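Local coordinates for CENP-V/GFA domain-containing protein (Rhodobacter sphaeroides 2.4.1, PDB 3FAC) that is of unknown function but belongs to the Gfa family, whose members are generally assigned zinc binding and carbon-sulfur lyase activity, at residues T4-I12 with C70-H78; A36-L46 with R81-V92. All blocks are in the same frame, centred on the assembly; numbering follows the deposited sequence.

Contact 1 of 2, residues T4-I12 with C70-H78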
loop_
_atom_site.group_PDB
_atom_site.type_symbol
_atom_site.label_atom_id
_atom_site.label_comp_id
_atom_site.label_asym_id
_atom_site.label_seq_id
_atom_site.Cartn_x
_atom_site.Cartn_y
_atom_site.Cartn_z
ATOM N N THR A 4 -3.836 -4.132 -8.108
ATOM C CA THR A 4 -3.823 -3.278 -9.293
ATOM C C THR A 4 -4.416 -1.906 -9.017
ATOM O O THR A 4 -5.410 -1.793 -8.302
ATOM C CB THR A 4 -4.634 -3.902 -10.439
ATOM O OG1 THR A 4 -5.977 -4.126 -9.995
ATOM C CG2 THR A 4 -4.021 -5.223 -10.884
ATOM N N CYS A 5 -3.809 -0.862 -9.578
ATOM C CA CYS A 5 -4.339 0.480 -9.382
ATOM C C CYS A 5 -5.606 0.576 -10.230
ATOM O O CYS A 5 -5.968 -0.378 -10.922
ATOM C CB CYS A 5 -3.321 1.547 -9.808
ATOM S SG CYS A 5 -3.012 1.695 -11.594
ATOM N N HIS A 6 -6.284 1.714 -10.184
ATOM C CA HIS A 6 -7.508 1.860 -10.956
ATOM C C HIS A 6 -7.240 1.885 -12.455
ATOM O O HIS A 6 -7.826 1.099 -13.198
ATOM C CB HIS A 6 -8.258 3.119 -10.550
ATOM C CG HIS A 6 -9.628 3.196 -11.136
ATOM N ND1 HIS A 6 -10.609 2.276 -10.839
ATOM C CD2 HIS A 6 -10.165 4.042 -12.044
ATOM C CE1 HIS A 6 -11.695 2.552 -11.539
ATOM N NE2 HIS A 6 -11.451 3.620 -12.278
ATOM N N CYS A 7 -6.365 2.790 -12.894
ATOM C CA CYS A 7 -5.993 2.902 -14.309
ATOM C C CYS A 7 -5.661 1.520 -14.860
ATOM O O CYS A 7 -5.844 1.249 -16.052
ATOM C CB CYS A 7 -4.762 3.816 -14.477
ATOM S SG CYS A 7 -3.483 3.654 -13.159
ATOM N N GLY A 8 -5.176 0.649 -13.979
ATOM C CA GLY A 8 -4.807 -0.694 -14.384
ATOM C C GLY A 8 -3.379 -0.718 -14.898
ATOM O O GLY A 8 -2.871 -1.760 -15.313
ATOM N N ALA A 9 -2.734 0.444 -14.865
ATOM C CA ALA A 9 -1.356 0.579 -15.324
ATOM C C ALA A 9 -0.379 -0.185 -14.434
ATOM O O ALA A 9 0.616 -0.724 -14.910
ATOM C CB ALA A 9 -0.963 2.060 -15.367
ATOM N N VAL A 10 -0.671 -0.234 -13.140
ATOM C CA VAL A 10 0.215 -0.905 -12.198
ATOM C C VAL A 10 -0.354 -2.209 -11.637
ATOM O O VAL A 10 -1.524 -2.280 -11.258
ATOM C CB VAL A 10 0.540 0.024 -11.007
ATOM C CG1 VAL A 10 1.720 -0.519 -10.235
ATOM C CG2 VAL A 10 0.815 1.435 -11.497
ATOM N N GLU A 11 0.481 -3.243 -11.594
ATOM C CA GLU A 11 0.071 -4.523 -11.034
ATOM C C GLU A 11 1.169 -5.114 -10.168
ATOM O O GLU A 11 2.306 -5.271 -10.610
ATOM C CB GLU A 11 -0.287 -5.543 -12.119
ATOM C CG GLU A 11 -0.732 -6.875 -11.510
ATOM C CD GLU A 11 -1.179 -7.900 -12.534
ATOM O OE1 GLU A 11 -2.028 -7.561 -13.386
ATOM O OE2 GLU A 11 -0.695 -9.053 -12.471
ATOM N N ILE A 12 0.827 -5.440 -8.930
ATOM C CA ILE A 12 1.796 -6.032 -8.027
ATOM C C ILE A 12 1.414 -7.477 -7.726
ATOM O O ILE A 12 0.319 -7.932 -8.067
ATOM C CB ILE A 12 1.885 -5.245 -6.702
ATOM C CG1 ILE A 12 0.519 -5.208 -6.017
ATOM C CG2 ILE A 12 2.379 -3.833 -6.968
ATOM C CD1 ILE A 12 0.552 -4.603 -4.628
ATOM N N CYS A 70 0.341 5.506 -8.440
ATOM C CA CYS A 70 0.204 5.535 -9.890
ATOM C C CYS A 70 0.068 6.968 -10.408
ATOM O O CYS A 70 -0.808 7.704 -9.972
ATOM C CB CYS A 70 -1.016 4.710 -10.293
ATOM S SG CYS A 70 -1.316 4.656 -12.064
ATOM N N ARG A 71 0.928 7.360 -11.344
ATOM C CA ARG A 71 0.901 8.721 -11.889
ATOM C C ARG A 71 -0.352 9.036 -12.703
ATOM O O ARG A 71 -0.685 10.203 -12.910
ATOM C CB ARG A 71 2.141 8.969 -12.762
ATOM C CG ARG A 71 2.162 8.155 -14.047
ATOM C CD ARG A 71 3.545 8.112 -14.692
ATOM N NE ARG A 71 3.982 9.417 -15.180
ATOM C CZ ARG A 71 3.451 10.055 -16.222
ATOM N NH1 ARG A 71 2.449 9.511 -16.904
ATOM N NH2 ARG A 71 3.922 11.243 -16.581
ATOM N N THR A 72 -1.052 8.000 -13.156
ATOM C CA THR A 72 -2.246 8.195 -13.969
ATOM C C THR A 72 -3.531 8.327 -13.160
ATOM O O THR A 72 -4.233 9.334 -13.273
ATOM C CB THR A 72 -2.414 7.045 -14.988
ATOM O OG1 THR A 72 -1.221 6.926 -15.767
ATOM C CG2 THR A 72 -3.574 7.323 -15.928
ATOM N N CYS A 73 -3.844 7.315 -12.355
ATOM C CA CYS A 73 -5.060 7.346 -11.557
ATOM C C CYS A 73 -4.829 7.893 -10.145
ATOM O O CYS A 73 -5.776 8.116 -9.385
ATOM C CB CYS A 73 -5.687 5.946 -11.505
ATOM S SG CYS A 73 -4.567 4.611 -11.024
ATOM N N GLY A 74 -3.566 8.112 -9.799
ATOM C CA GLY A 74 -3.238 8.649 -8.489
ATOM C C GLY A 74 -3.462 7.701 -7.328
ATOM O O GLY A 74 -3.349 8.104 -6.172
ATOM N N ILE A 75 -3.763 6.437 -7.623
ATOM C CA ILE A 75 -4.015 5.452 -6.575
ATOM C C ILE A 75 -2.767 4.939 -5.861
ATOM O O ILE A 75 -1.826 4.451 -6.485
ATOM C CB ILE A 75 -4.785 4.236 -7.129
ATOM C CG1 ILE A 75 -6.151 4.683 -7.660
ATOM C CG2 ILE A 75 -4.928 3.170 -6.045
ATOM C CD1 ILE A 75 -7.023 5.390 -6.621
ATOM N N TYR A 76 -2.778 5.053 -4.540
ATOM C CA TYR A 76 -1.674 4.590 -3.706
ATOM C C TYR A 76 -1.626 3.059 -3.700
ATOM O O TYR A 76 -2.566 2.406 -3.248
ATOM C CB TYR A 76 -1.872 5.128 -2.283
ATOM C CG TYR A 76 -1.384 4.229 -1.168
ATOM C CD1 TYR A 76 -0.025 3.938 -1.014
ATOM C CD2 TYR A 76 -2.281 3.712 -0.231
ATOM C CE1 TYR A 76 0.427 3.157 0.052
ATOM C CE2 TYR A 76 -1.842 2.933 0.838
ATOM C CZ TYR A 76 -0.488 2.662 0.976
ATOM O OH TYR A 76 -0.052 1.916 2.052
ATOM N N THR A 77 -0.532 2.494 -4.199
ATOM C CA THR A 77 -0.373 1.043 -4.249
ATOM C C THR A 77 0.250 0.475 -2.976
ATOM O O THR A 77 -0.387 -0.290 -2.246
ATOM C CB THR A 77 0.514 0.607 -5.447
ATOM O OG1 THR A 77 1.762 1.309 -5.398
ATOM C CG2 THR A 77 -0.174 0.904 -6.771
ATOM N N HIS A 78 1.498 0.849 -2.715
ATOM C CA HIS A 78 2.223 0.361 -1.546
ATOM C C HIS A 78 3.312 1.343 -1.126
ATOM O O HIS A 78 3.579 2.322 -1.822
ATOM C CB HIS A 78 2.875 -0.984 -1.868
ATOM C CG HIS A 78 3.940 -0.896 -2.918
ATOM N ND1 HIS A 78 3.676 -0.520 -4.217
ATOM C CD2 HIS A 78 5.276 -1.104 -2.852
ATOM C CE1 HIS A 78 4.803 -0.500 -4.906
ATOM N NE2 HIS A 78 5.790 -0.850 -4.100
#
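Four cysteines bring their sulfurs together here, Cys5 and Cys7 from one loop and Cys70 and Cys73 from the other. Cys5 SG lies 3.4 Å from both Cys70 SG and Cys73 SG. Cys7 SG sits among the other three sulfurs, 2.6 Å from Cys73 SG. That is too long for an ordinary disulfide and too short for a relaxed contact. Disulfides from Cys7 to Cys5 and to Cys73 have been assigned, but one sulfur cannot form both at once, so the bonding is doubtful. The torsions aim the sulfurs inward. Cys5, Cys7 and Cys73 each hold SG between the backbone N and the carbonyl carbon, whereas Cys70 turns its SG anti to N (chi1 180°). Thr72 N and Cys73 N point weak hydrogen bonds at Cys70 SG, but the position of that sulfur is uncertain.

Apolar groups flank the cluster. Val10 divides its branches: CG2 touches Cys70 SG at 3.9 Å, and CG1 meets Thr77 CG2 at 4.2 Å, the two side chains crossing at about a right angle. His6 rests its CB 3.9 Å from Ile75 CG1, while its ring leads away (chi1 -170°). Thr72 CG2 leans on Cys7 CB, and its OG1 bonds to Asn54. Further along, Thr77 OG1 and His78 ND1 share a hydrogen bond of 2.9 Å. The His78 ring also stacks with Trp68.

The paired Cys-X-Cys and Cys-X-X-Cys loops resemble the structural zinc site of Gfa relatives. Four converging cysteines with this spacing in sequence are consistent with such a site, although the sulfur positions here do not establish a metal.

Contact 2 of 2, residues A36-L46 with R81-V92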
loop_
_atom_site.group_PDB
_atom_site.type_symbol
_atom_site.label_atom_id
_atom_site.label_comp_id
_atom_site.label_asym_id
_atom_site.label_seq_id
_atom_site.Cartn_x
_atom_site.Cartn_y
_atom_site.Cartn_z
ATOM N N ALA A 36 -6.140 5.426 2.998
ATOM C CA ALA A 36 -6.198 3.988 2.769
ATOM C C ALA A 36 -5.971 3.124 4.005
ATOM O O ALA A 36 -5.453 3.584 5.019
ATOM C CB ALA A 36 -5.197 3.607 1.687
ATOM N N ILE A 37 -6.383 1.865 3.899
ATOM C CA ILE A 37 -6.216 0.877 4.961
ATOM C C ILE A 37 -5.074 -0.018 4.489
ATOM O O ILE A 37 -5.142 -0.590 3.400
ATOM C CB ILE A 37 -7.491 0.022 5.143
ATOM C CG1 ILE A 37 -8.626 0.892 5.689
ATOM C CG2 ILE A 37 -7.218 -1.133 6.080
ATOM C CD1 ILE A 37 -9.947 0.164 5.866
ATOM N N ALA A 38 -4.025 -0.137 5.296
ATOM C CA ALA A 38 -2.881 -0.950 4.909
ATOM C C ALA A 38 -2.736 -2.271 5.661
ATOM O O ALA A 38 -3.375 -2.498 6.691
ATOM C CB ALA A 38 -1.602 -0.132 5.053
ATOM N N ALA A 39 -1.887 -3.136 5.112
ATOM C CA ALA A 39 -1.577 -4.447 5.674
ATOM C C ALA A 39 -0.101 -4.685 5.363
ATOM O O ALA A 39 0.374 -4.306 4.296
ATOM C CB ALA A 39 -2.434 -5.517 5.024
ATOM N N THR A 40 0.620 -5.310 6.288
ATOM C CA THR A 40 2.052 -5.550 6.112
ATOM C C THR A 40 2.432 -6.644 5.109
ATOM O O THR A 40 1.603 -7.466 4.723
ATOM C CB THR A 40 2.714 -5.876 7.473
ATOM O OG1 THR A 40 2.469 -4.805 8.391
ATOM C CG2 THR A 40 4.217 -6.050 7.319
ATOM N N ALA A 41 3.698 -6.632 4.692
ATOM C CA ALA A 41 4.240 -7.614 3.757
ATOM C C ALA A 41 5.771 -7.541 3.730
ATOM O O ALA A 41 6.343 -6.467 3.562
ATOM C CB ALA A 41 3.682 -7.372 2.363
ATOM N N ARG A 42 6.430 -8.685 3.902
ATOM C CA ARG A 42 7.891 -8.732 3.886
ATOM C C ARG A 42 8.414 -8.214 2.548
ATOM O O ARG A 42 7.749 -8.359 1.522
ATOM C CB ARG A 42 8.385 -10.168 4.088
ATOM C CG ARG A 42 7.908 -10.846 5.362
ATOM C CD ARG A 42 8.332 -12.310 5.377
ATOM N NE ARG A 42 7.830 -13.032 6.544
ATOM C CZ ARG A 42 8.245 -12.827 7.792
ATOM N NH1 ARG A 42 9.177 -11.917 8.045
ATOM N NH2 ARG A 42 7.726 -13.536 8.789
ATOM N N LEU A 43 9.604 -7.619 2.563
ATOM C CA LEU A 43 10.215 -7.092 1.343
ATOM C C LEU A 43 10.274 -8.145 0.247
ATOM O O LEU A 43 10.011 -7.856 -0.921
ATOM C CB LEU A 43 11.641 -6.605 1.616
ATOM C CG LEU A 43 11.868 -5.293 2.365
ATOM C CD1 LEU A 43 13.366 -5.030 2.459
ATOM C CD2 LEU A 43 11.173 -4.149 1.637
ATOM N N SER A 44 10.631 -9.366 0.632
ATOM C CA SER A 44 10.735 -10.465 -0.320
ATOM C C SER A 44 9.385 -11.085 -0.681
ATOM O O SER A 44 9.332 -12.120 -1.343
ATOM C CB SER A 44 11.680 -11.539 0.229
ATOM O OG SER A 44 11.347 -11.880 1.563
ATOM N N ASP A 45 8.294 -10.454 -0.250
ATOM C CA ASP A 45 6.965 -10.964 -0.568
ATOM C C ASP A 45 6.210 -10.065 -1.546
ATOM O O ASP A 45 5.088 -10.379 -1.939
ATOM C CB ASP A 45 6.129 -11.144 0.704
ATOM C CG ASP A 45 6.608 -12.302 1.564
ATOM O OD1 ASP A 45 6.835 -13.401 1.014
ATOM O OD2 ASP A 45 6.746 -12.117 2.792
ATOM N N LEU A 46 6.822 -8.954 -1.946
ATOM C CA LEU A 46 6.174 -8.032 -2.875
ATOM C C LEU A 46 6.963 -7.881 -4.174
ATOM O O LEU A 46 8.165 -7.621 -4.166
ATOM C CB LEU A 46 5.969 -6.664 -2.205
ATOM C CG LEU A 46 5.125 -5.601 -2.924
ATOM C CD1 LEU A 46 4.607 -4.599 -1.907
ATOM C CD2 LEU A 46 5.944 -4.903 -4.003
ATOM N N ARG A 81 7.408 1.092 4.766
ATOM C CA ARG A 81 7.276 1.657 6.103
ATOM C C ARG A 81 8.547 2.335 6.602
ATOM O O ARG A 81 9.663 1.977 6.207
ATOM C CB ARG A 81 6.876 0.571 7.102
ATOM C CG ARG A 81 5.507 -0.033 6.866
ATOM C CD ARG A 81 5.122 -0.957 8.014
ATOM N NE ARG A 81 3.789 -1.525 7.844
ATOM C CZ ARG A 81 2.670 -0.808 7.760
ATOM N NH1 ARG A 81 2.717 0.518 7.829
ATOM N NH2 ARG A 81 1.501 -1.419 7.611
ATOM N N ARG A 82 8.374 3.320 7.477
ATOM C CA ARG A 82 9.503 4.056 8.033
ATOM C C ARG A 82 9.906 3.500 9.395
ATOM O O ARG A 82 10.992 3.789 9.898
ATOM C CB ARG A 82 9.166 5.544 8.152
ATOM C CG ARG A 82 10.090 6.318 9.079
ATOM C CD ARG A 82 9.850 7.819 9.082
ATOM N NE ARG A 82 10.510 8.476 10.207
ATOM C CZ ARG A 82 10.013 8.530 11.435
ATOM N NH1 ARG A 82 8.844 7.965 11.704
ATOM N NH2 ARG A 82 10.683 9.149 12.397
ATOM N N SER A 83 9.023 2.701 9.988
ATOM C CA SER A 83 9.341 1.989 11.220
ATOM C C SER A 83 10.114 0.706 10.930
ATOM O O SER A 83 11.011 0.328 11.682
ATOM C CB SER A 83 8.064 1.669 11.997
ATOM O OG SER A 83 7.345 0.612 11.387
ATOM N N ASN A 84 9.757 0.040 9.836
ATOM C CA ASN A 84 10.420 -1.197 9.443
ATOM C C ASN A 84 10.803 -1.200 7.966
ATOM O O ASN A 84 9.962 -1.435 7.098
ATOM C CB ASN A 84 9.534 -2.404 9.759
ATOM C CG ASN A 84 10.329 -3.685 9.917
ATOM O OD1 ASN A 84 11.370 -3.866 9.283
ATOM N ND2 ASN A 84 9.843 -4.583 10.766
ATOM N N PRO A 85 12.076 -0.938 7.689
ATOM C CA PRO A 85 12.586 -0.960 6.312
ATOM C C PRO A 85 12.505 -2.321 5.611
ATOM O O PRO A 85 12.835 -2.439 4.429
ATOM C CB PRO A 85 14.027 -0.481 6.478
ATOM C CG PRO A 85 13.916 0.483 7.620
ATOM C CD PRO A 85 13.037 -0.275 8.589
ATOM N N GLU A 86 12.070 -3.343 6.343
ATOM C CA GLU A 86 11.940 -4.684 5.783
ATOM C C GLU A 86 10.477 -5.029 5.530
ATOM O O GLU A 86 10.135 -6.185 5.291
ATOM C CB GLU A 86 12.549 -5.721 6.731
ATOM C CG GLU A 86 14.064 -5.692 6.804
ATOM C CD GLU A 86 14.714 -6.033 5.477
ATOM O OE1 GLU A 86 14.413 -7.113 4.922
ATOM O OE2 GLU A 86 15.532 -5.223 4.990
ATOM N N GLU A 87 9.616 -4.021 5.589
ATOM C CA GLU A 87 8.194 -4.234 5.360
ATOM C C GLU A 87 7.630 -3.268 4.328
ATOM O O GLU A 87 8.239 -2.253 3.995
ATOM C CB GLU A 87 7.393 -4.064 6.657
ATOM C CG GLU A 87 7.705 -5.058 7.752
ATOM C CD GLU A 87 6.763 -4.919 8.932
ATOM O OE1 GLU A 87 6.536 -3.777 9.384
ATOM O OE2 GLU A 87 6.251 -5.953 9.413
ATOM N N TYR A 88 6.446 -3.606 3.839
ATOM C CA TYR A 88 5.741 -2.793 2.869
ATOM C C TYR A 88 4.338 -2.588 3.415
ATOM O O TYR A 88 3.811 -3.446 4.119
ATOM C CB TYR A 88 5.626 -3.516 1.524
ATOM C CG TYR A 88 6.827 -3.438 0.611
ATOM C CD1 TYR A 88 7.304 -2.213 0.147
ATOM C CD2 TYR A 88 7.439 -4.598 0.146
ATOM C CE1 TYR A 88 8.360 -2.149 -0.767
ATOM C CE2 TYR A 88 8.491 -4.547 -0.766
ATOM C CZ TYR A 88 8.944 -3.322 -1.219
ATOM O OH TYR A 88 9.970 -3.279 -2.137
ATOM N N GLY A 89 3.747 -1.444 3.101
ATOM C CA GLY A 89 2.391 -1.168 3.524
ATOM C C GLY A 89 1.606 -1.212 2.233
ATOM O O GLY A 89 1.881 -0.433 1.322
ATOM N N VAL A 90 0.644 -2.123 2.133
ATOM C CA VAL A 90 -0.139 -2.257 0.912
ATOM C C VAL A 90 -1.571 -1.757 1.041
ATOM O O VAL A 90 -2.214 -1.932 2.077
ATOM C CB VAL A 90 -0.187 -3.729 0.442
ATOM C CG1 VAL A 90 -0.955 -3.840 -0.871
ATOM C CG2 VAL A 90 1.215 -4.264 0.271
ATOM N N ASN A 91 -2.061 -1.137 -0.027
ATOM C CA ASN A 91 -3.424 -0.624 -0.077
ATOM C C ASN A 91 -4.355 -1.836 -0.259
ATOM O O ASN A 91 -4.412 -2.423 -1.344
ATOM C CB ASN A 91 -3.565 0.325 -1.272
ATOM C CG ASN A 91 -4.834 1.157 -1.223
ATOM O OD1 ASN A 91 -5.887 0.692 -0.794
ATOM N ND2 ASN A 91 -4.738 2.397 -1.686
ATOM N N VAL A 92 -5.075 -2.209 0.797
ATOM C CA VAL A 92 -5.984 -3.357 0.737
ATOM C C VAL A 92 -7.018 -3.250 -0.389
ATOM O O VAL A 92 -7.422 -4.256 -0.969
ATOM C CB VAL A 92 -6.756 -3.555 2.082
ATOM C CG1 VAL A 92 -5.777 -3.640 3.249
ATOM C CG2 VAL A 92 -7.748 -2.421 2.295
HETATM O O HOH W 1 -7.603 1.057 1.368
#
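Ile37, Ala39 and Ala41 offer their carbonyls to Val92, Val90 and Tyr88 of the antiparallel partner strand. Val92 N donates to Ile37 O at 3.1 Å, nearly in line with the C=O bond. Tyr88 N reaches Ala41 O at 2.9 Å, in the carbonyl plane. Leu43 N meets Glu86 O at 3.1 Å from well above the carbonyl plane. A water bridges Ile37 N and Asn91 OD1, while Asn91 ND2 bonds to Tyr76 O.

Apolar packing centres on the Tyr88 ring. Leu43 CD2 lies over one face, 3.9 Å from the ring centroid, and Leu46 CD1 lies over the opposite face; both are CH-pi contacts. With CG anti to the backbone N (chi1 -171°), Leu46 also brings its CB against Tyr88 CD2 at 3.5 Å. The ring meets His78 edge-to-face as well. Replacing Tyr88 by alanine is likely to leave Leu43 and Leu46 without the ring between them and to take away the edge-to-face partner of His78, which would keep its stack with Trp68. Leu46 CD1 continues to Val90 CG2, 4.0 Å away, and Ile37 CB meets Val92 CG2.

Beside Thr40, on the other side of the strands, lie Arg81 and Glu87. Thr40 OG1 sits at the edge of the Arg81 guanidinium, 3.6 Å from NE. Gly89 CA lies over one face of that group, toward its rim. Arg81 NE and Glu87 OE1 form a long salt bridge of 3.9 Å, with Thr40 CG2 against the Glu87 carboxylate.

Backbone bonds thus join the edge strand 38-42 to its sheet, with leucine-aromatic packing on the Tyr88 face and a long ionic pair beside Thr40.

Both contacts are partly buried and their centres lie about 16 Å apart, on opposite sides of the chain's centre. Contact 2 is the closer to it. They reach the same five-stranded sheet through neighbouring strands 76-80 and 87-91. Asn91 joins them, its backbone N making a probable hydrogen bond to Thr77 O. Contact 1 brings two loops together by sulfur and small apolar groups, without backbone pairing between its segments. Contact 2 is mainly strand pairing, with about twice the buried area. Its hydrophobic side meets contact 1 where His78 packs against Tyr88 and Leu46. Its ionic side has no counterpart across contact 1.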